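Local coordinates for protein putative NAD-dependent epimerase/dehydratase (Bacillus halodurans, PDB 3E8X) that binds NADP and is of unknown function, but may be an epimerase or dehydratase of the short-chain dehydrogenase/reductase type, at residues 171-176 with 198-203; 24-29 with 35-40. One frame throughout, in Å; residues are numbered along the deposited sequence. Where two conformers were deposited one is given.

Contact 1 of 2, residues 171-176 with 198-203; sequences GPLSNE and HDVAKV. With NAP (NADP nicotinamide-adenine-dinucleotide phosphate), chain B.
Leu173 meets Val200, and Glu176 meets His198, where the end of strand 164-174 and the turn after it pass the start of helix 197-207. Before these comes Gly171, where a CB would hit Pro172 CD, so glycine fits; its O lies 3.7 Å from C4N of the nicotinamide, the carbon that accepts or gives up hydride. Pro172 O accepts a hydrogen bond from Ser194 OG. Leu173 faces two ways. Its N-H points almost straight (174°) at O7N of the NADP carboxamide, 3.0 Å from N. With CG anti to the carbonyl carbon (chi1 -61°), CD1 lies over one face of the nicotinamide, 3.1 Å from C2N, with CG 3.5 Å from C3N, while CD2 turns to CG2 of Val200 at 3.8 Å. The two side chains cross at about a right angle in a single methyl-to-methyl contact, for which branched aliphatics are well suited. This is the nicotinamide end of a Rossmann fold, where short-chain dehydrogenases commonly hold the carboxamide by a backbone N-H at this strand's end. Ser174 forms an ST turn, its OG accepting from Glu176 N at 3.2 Å. Asn175 OD1 is hydrogen-bonded to NH1 of Arg197, which itself binds NADP. The Glu176 O lies in the plane of the His198 ring, at its CD2 edge; a water donates to this O (2.7 Å) and accepts from His198 N, linking loop and helix.

Contact 2 of 2, residues 24-29 with 35-40; sequences VLVVGA and RYLLSE
Val26 turns its forked side chain toward helix 32-43, and Leu37 and Leu38 from the helix each take one prong. CG1 anti to the backbone N (chi1 -174°) and CG2 beside it direct the methyls to different leucines: CG1 meets CD2 of Leu37 at 4.1 Å, and CG2 meets CD2 of Leu38 at 4.0 Å. Both leucines cross the valine obliquely, by methyl ends. Leu37 aims its CB at the strand, whereas Leu38 sets out to one side and reaches in with its end. A compact valine and long leucines suit this spacing. Strand 23-27, helix 32-43 and strand 47-52 make the first beta-alpha-beta unit of the Rossmann fold, and Gly28 opens the glycine-rich GxxGxxA motif that carries the dinucleotide. Val26 to Ala29 form a type II turn, and Gly28 has a phi of 87°, where a CB would press on the carbonyl O of Val27; it also touches NADP. Ala29, a small side chain packed on Ala50, brings its O to 4.0 Å from CD1 of Leu38 and 3.7 Å from CG of Arg35. The Arg35 chain runs extended beyond CG, and its NH2 is hydrogen-bonded to OD1 of Asn30, an NADP-binding residue.

Contact 2 is the buried one, almost wholly aliphatic, joining the first strand and helix of the Rossmann unit at the glycine-rich turn. Contact 1 is partly buried: its hydrophobic part is a single pair, and water and backbone polar groups do more of the work toward the surface. Both reach the same sheet and both border NADP, contact 1 at the nicotinamide and contact 2 at the loop before helix 32-43. Their centres lie about 13 Å apart, yet their helices touch directly. Lys202 NZ and Glu40 OE2 form a salt bridge of 3.0 Å, the rings of His198 and Tyr36 stack, and Ala201, with its small side chain, lets the helices come close near Leu37.

Contact 1 of 2, residues 171-176 with 198-203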
loop_
_atom_site.group_PDB
_atom_site.type_symbol
_atom_site.label_atom_id
_atom_site.label_comp_id
_atom_site.label_asym_id
_atom_site.label_seq_id
_atom_site.Cartn_x
_atom_site.Cartn_y
_atom_site.Cartn_z
ATOM N N GLY A 171 1.076 20.846 -4.361
ATOM C CA GLY A 171 -0.326 21.200 -4.130
ATOM C C GLY A 171 -1.230 20.832 -5.302
ATOM O O GLY A 171 -0.778 20.220 -6.287
ATOM N N PRO A 172 -2.519 21.206 -5.213
ATOM C CA PRO A 172 -3.485 21.079 -6.306
ATOM C C PRO A 172 -2.888 21.580 -7.624
ATOM O O PRO A 172 -2.320 22.655 -7.645
ATOM C CB PRO A 172 -4.637 21.989 -5.848
ATOM C CG PRO A 172 -4.588 21.872 -4.304
ATOM C CD PRO A 172 -3.113 21.858 -4.017
ATOM N N LEU A 173 -2.974 20.797 -8.691
ATOM C CA LEU A 173 -2.317 21.146 -9.932
ATOM C C LEU A 173 -3.213 22.036 -10.782
ATOM O O LEU A 173 -4.434 21.910 -10.754
ATOM C CB LEU A 173 -1.900 19.876 -10.697
ATOM C CG LEU A 173 -0.911 18.929 -10.026
ATOM C CD1 LEU A 173 -0.764 17.652 -10.824
ATOM C CD2 LEU A 173 0.457 19.616 -9.842
ATOM N N SER A 174 -2.599 22.974 -11.509
ATOM C CA SER A 174 -3.319 23.815 -12.435
ATOM C C SER A 174 -2.645 23.768 -13.804
ATOM O O SER A 174 -1.509 23.342 -13.934
ATOM C CB SER A 174 -3.435 25.257 -11.871
ATOM O OG SER A 174 -2.637 26.191 -12.549
ATOM N N ASN A 175 -3.367 24.207 -14.818
ATOM C CA ASN A 175 -2.862 24.303 -16.177
ATOM C C ASN A 175 -2.577 25.725 -16.644
ATOM O O ASN A 175 -2.411 25.949 -17.854
ATOM C CB ASN A 175 -3.799 23.581 -17.150
ATOM C CG ASN A 175 -3.818 22.097 -16.900
ATOM O OD1 ASN A 175 -2.752 21.434 -16.866
ATOM N ND2 ASN A 175 -5.029 21.545 -16.691
ATOM N N GLU A 176 -2.456 26.678 -15.714
ATOM C CA GLU A 176 -1.963 28.010 -16.052
ATOM C C GLU A 176 -0.500 27.940 -16.543
ATOM O O GLU A 176 0.203 26.945 -16.303
ATOM C CB GLU A 176 -2.060 28.940 -14.833
ATOM C CG GLU A 176 -3.478 29.075 -14.213
ATOM C CD GLU A 176 -4.498 29.649 -15.165
ATOM O OE1 GLU A 176 -4.100 30.413 -16.083
ATOM O OE2 GLU A 176 -5.706 29.342 -14.984
ATOM N N HIS A 198 3.586 23.191 -15.215
ATOM C CA HIS A 198 4.837 23.699 -15.788
ATOM C C HIS A 198 5.882 23.881 -14.678
ATOM O O HIS A 198 7.018 23.482 -14.819
ATOM C CB HIS A 198 4.665 25.057 -16.468
ATOM C CG HIS A 198 4.162 24.999 -17.867
ATOM N ND1 HIS A 198 4.927 24.522 -18.912
ATOM C CD2 HIS A 198 2.979 25.400 -18.410
ATOM C CE1 HIS A 198 4.222 24.601 -20.033
ATOM N NE2 HIS A 198 3.046 25.149 -19.764
ATOM N N ASP A 199 5.458 24.486 -13.583
ATOM C CA ASP A 199 6.332 24.838 -12.507
ATOM C C ASP A 199 6.779 23.622 -11.716
ATOM O O ASP A 199 7.920 23.582 -11.287
ATOM C CB ASP A 199 5.699 25.920 -11.615
ATOM C CG ASP A 199 5.644 27.297 -12.275
ATOM O OD1 ASP A 199 6.661 27.690 -12.920
ATOM O OD2 ASP A 199 4.587 27.999 -12.103
ATOM N N VAL A 200 5.915 22.614 -11.549
ATOM C CA VAL A 200 6.298 21.331 -10.958
ATOM C C VAL A 200 7.417 20.732 -11.790
ATOM O O VAL A 200 8.400 20.261 -11.238
ATOM C CB VAL A 200 5.098 20.312 -10.875
ATOM C CG1 VAL A 200 5.549 18.919 -10.338
ATOM C CG2 VAL A 200 3.977 20.899 -10.045
ATOM N N ALA A 201 7.250 20.736 -13.120
ATOM C CA ALA A 201 8.255 20.174 -13.995
ATOM C C ALA A 201 9.606 20.910 -13.802
ATOM O O ALA A 201 10.658 20.276 -13.787
ATOM C CB ALA A 201 7.791 20.169 -15.470
ATOM N N LYS A 202 9.546 22.242 -13.718
ATOM C CA LYS A 202 10.711 23.094 -13.503
ATOM C C LYS A 202 11.425 22.772 -12.186
ATOM O O LYS A 202 12.649 22.710 -12.132
ATOM C CB LYS A 202 10.300 24.579 -13.536
ATOM C CG LYS A 202 10.195 25.167 -14.908
ATOM C CD LYS A 202 9.664 26.600 -14.866
ATOM C CE LYS A 202 9.123 27.077 -16.209
ATOM N NZ LYS A 202 10.140 27.005 -17.281
ATOM N N VAL A 203 10.660 22.593 -11.123
ATOM C CA VAL A 203 11.194 22.191 -9.844
ATOM C C VAL A 203 11.949 20.847 -9.919
ATOM O O VAL A 203 13.070 20.746 -9.474
ATOM C CB VAL A 203 10.092 22.105 -8.767
ATOM C CG1 VAL A 203 10.659 21.493 -7.472
ATOM C CG2 VAL A 203 9.483 23.499 -8.505
HETATM P PA NAP B . -1.379 12.607 -15.888
HETATM O O1A NAP B . -2.587 11.724 -15.558
HETATM O O2A NAP B . -1.489 13.655 -16.974
HETATM O O5B NAP B . -0.138 11.595 -16.130
HETATM C C5B NAP B . -0.179 10.190 -15.818
HETATM C C4B NAP B . 0.562 9.327 -16.837
HETATM O O4B NAP B . 0.652 8.005 -16.276
HETATM C C3B NAP B . -0.127 9.175 -18.217
HETATM O O3B NAP B . 0.682 9.601 -19.328
HETATM C C2B NAP B . -0.383 7.684 -18.356
HETATM O O2B NAP B . -0.220 7.120 -19.681
HETATM C C1B NAP B . 0.660 7.111 -17.384
HETATM N N9A NAP B . 0.323 5.701 -17.058
HETATM C C8A NAP B . -0.864 5.236 -16.640
HETATM N N7A NAP B . -0.781 3.899 -16.502
HETATM C C5A NAP B . 0.474 3.536 -16.835
HETATM C C6A NAP B . 1.151 2.313 -16.891
HETATM N N6A NAP B . 0.517 1.172 -16.550
HETATM N N1A NAP B . 2.437 2.256 -17.306
HETATM C C2A NAP B . 3.068 3.380 -17.651
HETATM N N3A NAP B . 2.449 4.578 -17.613
HETATM C C4A NAP B . 1.157 4.680 -17.203
HETATM O O3 NAP B . -0.961 13.369 -14.501
HETATM P PN NAP B . -0.214 14.811 -14.323
HETATM O O1N NAP B . -1.298 15.853 -14.298
HETATM O O2N NAP B . 0.983 14.784 -15.247
HETATM O O5D NAP B . 0.257 14.832 -12.788
HETATM C C5D NAP B . 1.410 14.115 -12.364
HETATM C C4D NAP B . 1.094 13.499 -11.013
HETATM O O4D NAP B . 0.838 14.500 -10.027
HETATM C C3D NAP B . -0.159 12.638 -11.071
HETATM O O3D NAP B . 0.199 11.325 -11.528
HETATM C C2D NAP B . -0.754 12.755 -9.664
HETATM O O2D NAP B . -0.555 11.598 -8.881
HETATM C C1D NAP B . -0.008 13.940 -9.006
HETATM N N1N NAP B . -0.866 15.002 -8.393
HETATM C C2N NAP B . -1.976 15.485 -9.001
HETATM C C3N NAP B . -2.741 16.500 -8.386
HETATM C C7N NAP B . -3.966 17.102 -9.038
HETATM O O7N NAP B . -4.385 18.198 -8.620
HETATM N N7N NAP B . -4.521 16.465 -10.082
HETATM C C4N NAP B . -2.342 17.000 -7.145
HETATM C C5N NAP B . -1.200 16.492 -6.549
HETATM C C6N NAP B . -0.486 15.500 -7.200
HETATM P P2B NAP B . -1.206 7.405 -20.957
HETATM O O1X NAP B . -0.674 8.644 -21.626
HETATM O O2X NAP B . -1.037 6.164 -21.829
HETATM O O3X NAP B . -2.563 7.623 -20.320
HETATM O O HOH W 1 0.771 24.267 -16.149
#

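Contact 2 of 2, residues 24-29 with 35-40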
loop_
_atom_site.group_PDB
_atom_site.type_symbol
_atom_site.label_atom_id
_atom_site.label_comp_id
_atom_site.label_asym_id
_atom_site.label_seq_id
_atom_site.Cartn_x
_atom_site.Cartn_y
_atom_site.Cartn_z
ATOM N N VAL A 24 17.862 10.360 -17.813
ATOM C CA VAL A 24 16.776 10.366 -16.855
ATOM C C VAL A 24 15.578 9.662 -17.498
ATOM O O VAL A 24 15.028 10.154 -18.507
ATOM C CB VAL A 24 16.413 11.802 -16.444
ATOM C CG1 VAL A 24 15.425 11.804 -15.317
ATOM C CG2 VAL A 24 17.706 12.611 -16.084
ATOM N N LEU A 25 15.233 8.495 -16.939
ATOM C CA LEU A 25 14.001 7.811 -17.276
ATOM C C LEU A 25 12.827 8.544 -16.650
ATOM O O LEU A 25 12.751 8.677 -15.425
ATOM C CB LEU A 25 13.988 6.378 -16.790
ATOM C CG LEU A 25 12.787 5.504 -17.186
ATOM C CD1 LEU A 25 12.763 5.274 -18.759
ATOM C CD2 LEU A 25 12.910 4.189 -16.384
ATOM N N VAL A 26 11.918 9.010 -17.506
ATOM C CA VAL A 26 10.625 9.597 -17.043
ATOM C C VAL A 26 9.508 8.525 -17.184
ATOM O O VAL A 26 9.121 8.132 -18.286
ATOM C CB VAL A 26 10.297 10.888 -17.765
ATOM C CG1 VAL A 26 8.998 11.539 -17.140
ATOM C CG2 VAL A 26 11.487 11.880 -17.637
ATOM N N VAL A 27 9.133 7.968 -16.052
ATOM C CA VAL A 27 8.054 6.967 -15.952
ATOM C C VAL A 27 6.754 7.784 -15.916
ATOM O O VAL A 27 6.609 8.741 -15.160
ATOM C CB VAL A 27 8.219 6.073 -14.720
ATOM C CG1 VAL A 27 7.058 5.051 -14.574
ATOM C CG2 VAL A 27 9.597 5.379 -14.753
ATOM N N GLY A 28 5.830 7.459 -16.798
ATOM C CA GLY A 28 4.626 8.280 -16.905
ATOM C C GLY A 28 4.821 9.443 -17.861
ATOM O O GLY A 28 4.167 10.470 -17.697
ATOM N N ALA A 29 5.662 9.243 -18.888
ATOM C CA ALA A 29 6.198 10.343 -19.708
ATOM C C ALA A 29 5.147 11.048 -20.631
ATOM O O ALA A 29 5.391 12.184 -21.116
ATOM C CB ALA A 29 7.463 9.898 -20.519
ATOM N N ARG A 35 5.318 15.581 -19.680
ATOM C CA ARG A 35 5.558 16.193 -20.944
ATOM C C ARG A 35 6.368 17.478 -20.822
ATOM O O ARG A 35 7.358 17.628 -21.555
ATOM C CB ARG A 35 4.243 16.489 -21.646
ATOM C CG ARG A 35 3.666 15.260 -22.330
ATOM C CD ARG A 35 2.380 15.639 -23.016
ATOM N NE ARG A 35 1.833 14.527 -23.781
ATOM C CZ ARG A 35 0.804 14.657 -24.606
ATOM N NH1 ARG A 35 0.207 15.854 -24.756
ATOM N NH2 ARG A 35 0.371 13.606 -25.309
ATOM N N TYR A 36 5.926 18.421 -19.968
ATOM C CA TYR A 36 6.754 19.592 -19.656
ATOM C C TYR A 36 8.142 19.234 -19.136
ATOM O O TYR A 36 9.155 19.855 -19.539
ATOM C CB TYR A 36 6.048 20.554 -18.705
ATOM C CG TYR A 36 4.709 21.006 -19.192
ATOM C CD1 TYR A 36 4.470 21.163 -20.568
ATOM C CD2 TYR A 36 3.683 21.288 -18.303
ATOM C CE1 TYR A 36 3.225 21.544 -21.058
ATOM C CE2 TYR A 36 2.448 21.708 -18.765
ATOM C CZ TYR A 36 2.227 21.848 -20.159
ATOM O OH TYR A 36 1.008 22.254 -20.679
ATOM N N LEU A 37 8.195 18.258 -18.223
ATOM C CA LEU A 37 9.463 17.764 -17.711
ATOM C C LEU A 37 10.468 17.309 -18.795
ATOM O O LEU A 37 11.662 17.544 -18.650
ATOM C CB LEU A 37 9.227 16.620 -16.713
ATOM C CG LEU A 37 10.426 16.085 -15.923
ATOM C CD1 LEU A 37 11.183 17.217 -15.158
ATOM C CD2 LEU A 37 9.991 14.926 -15.035
ATOM N N LEU A 38 10.013 16.701 -19.885
ATOM C CA LEU A 38 10.954 16.307 -20.943
ATOM C C LEU A 38 11.752 17.512 -21.458
ATOM O O LEU A 38 12.971 17.470 -21.609
ATOM C CB LEU A 38 10.224 15.620 -22.115
ATOM C CG LEU A 38 9.510 14.286 -21.778
ATOM C CD1 LEU A 38 8.610 13.813 -22.878
ATOM C CD2 LEU A 38 10.535 13.185 -21.345
ATOM N N SER A 39 11.044 18.599 -21.709
ATOM C CA SER A 39 11.658 19.825 -22.162
ATOM C C SER A 39 12.555 20.478 -21.104
ATOM O O SER A 39 13.638 20.926 -21.394
ATOM C CB SER A 39 10.560 20.799 -22.620
ATOM O OG SER A 39 11.124 22.020 -23.044
ATOM N N GLU A 40 12.101 20.497 -19.864
ATOM C CA GLU A 40 12.904 21.089 -18.801
ATOM C C GLU A 40 14.217 20.348 -18.609
ATOM O O GLU A 40 15.243 20.983 -18.454
ATOM C CB GLU A 40 12.108 21.154 -17.527
ATOM C CG GLU A 40 10.860 22.047 -17.633
ATOM C CD GLU A 40 11.165 23.514 -17.916
ATOM O OE1 GLU A 40 12.306 24.003 -17.709
ATOM O OE2 GLU A 40 10.217 24.201 -18.326
#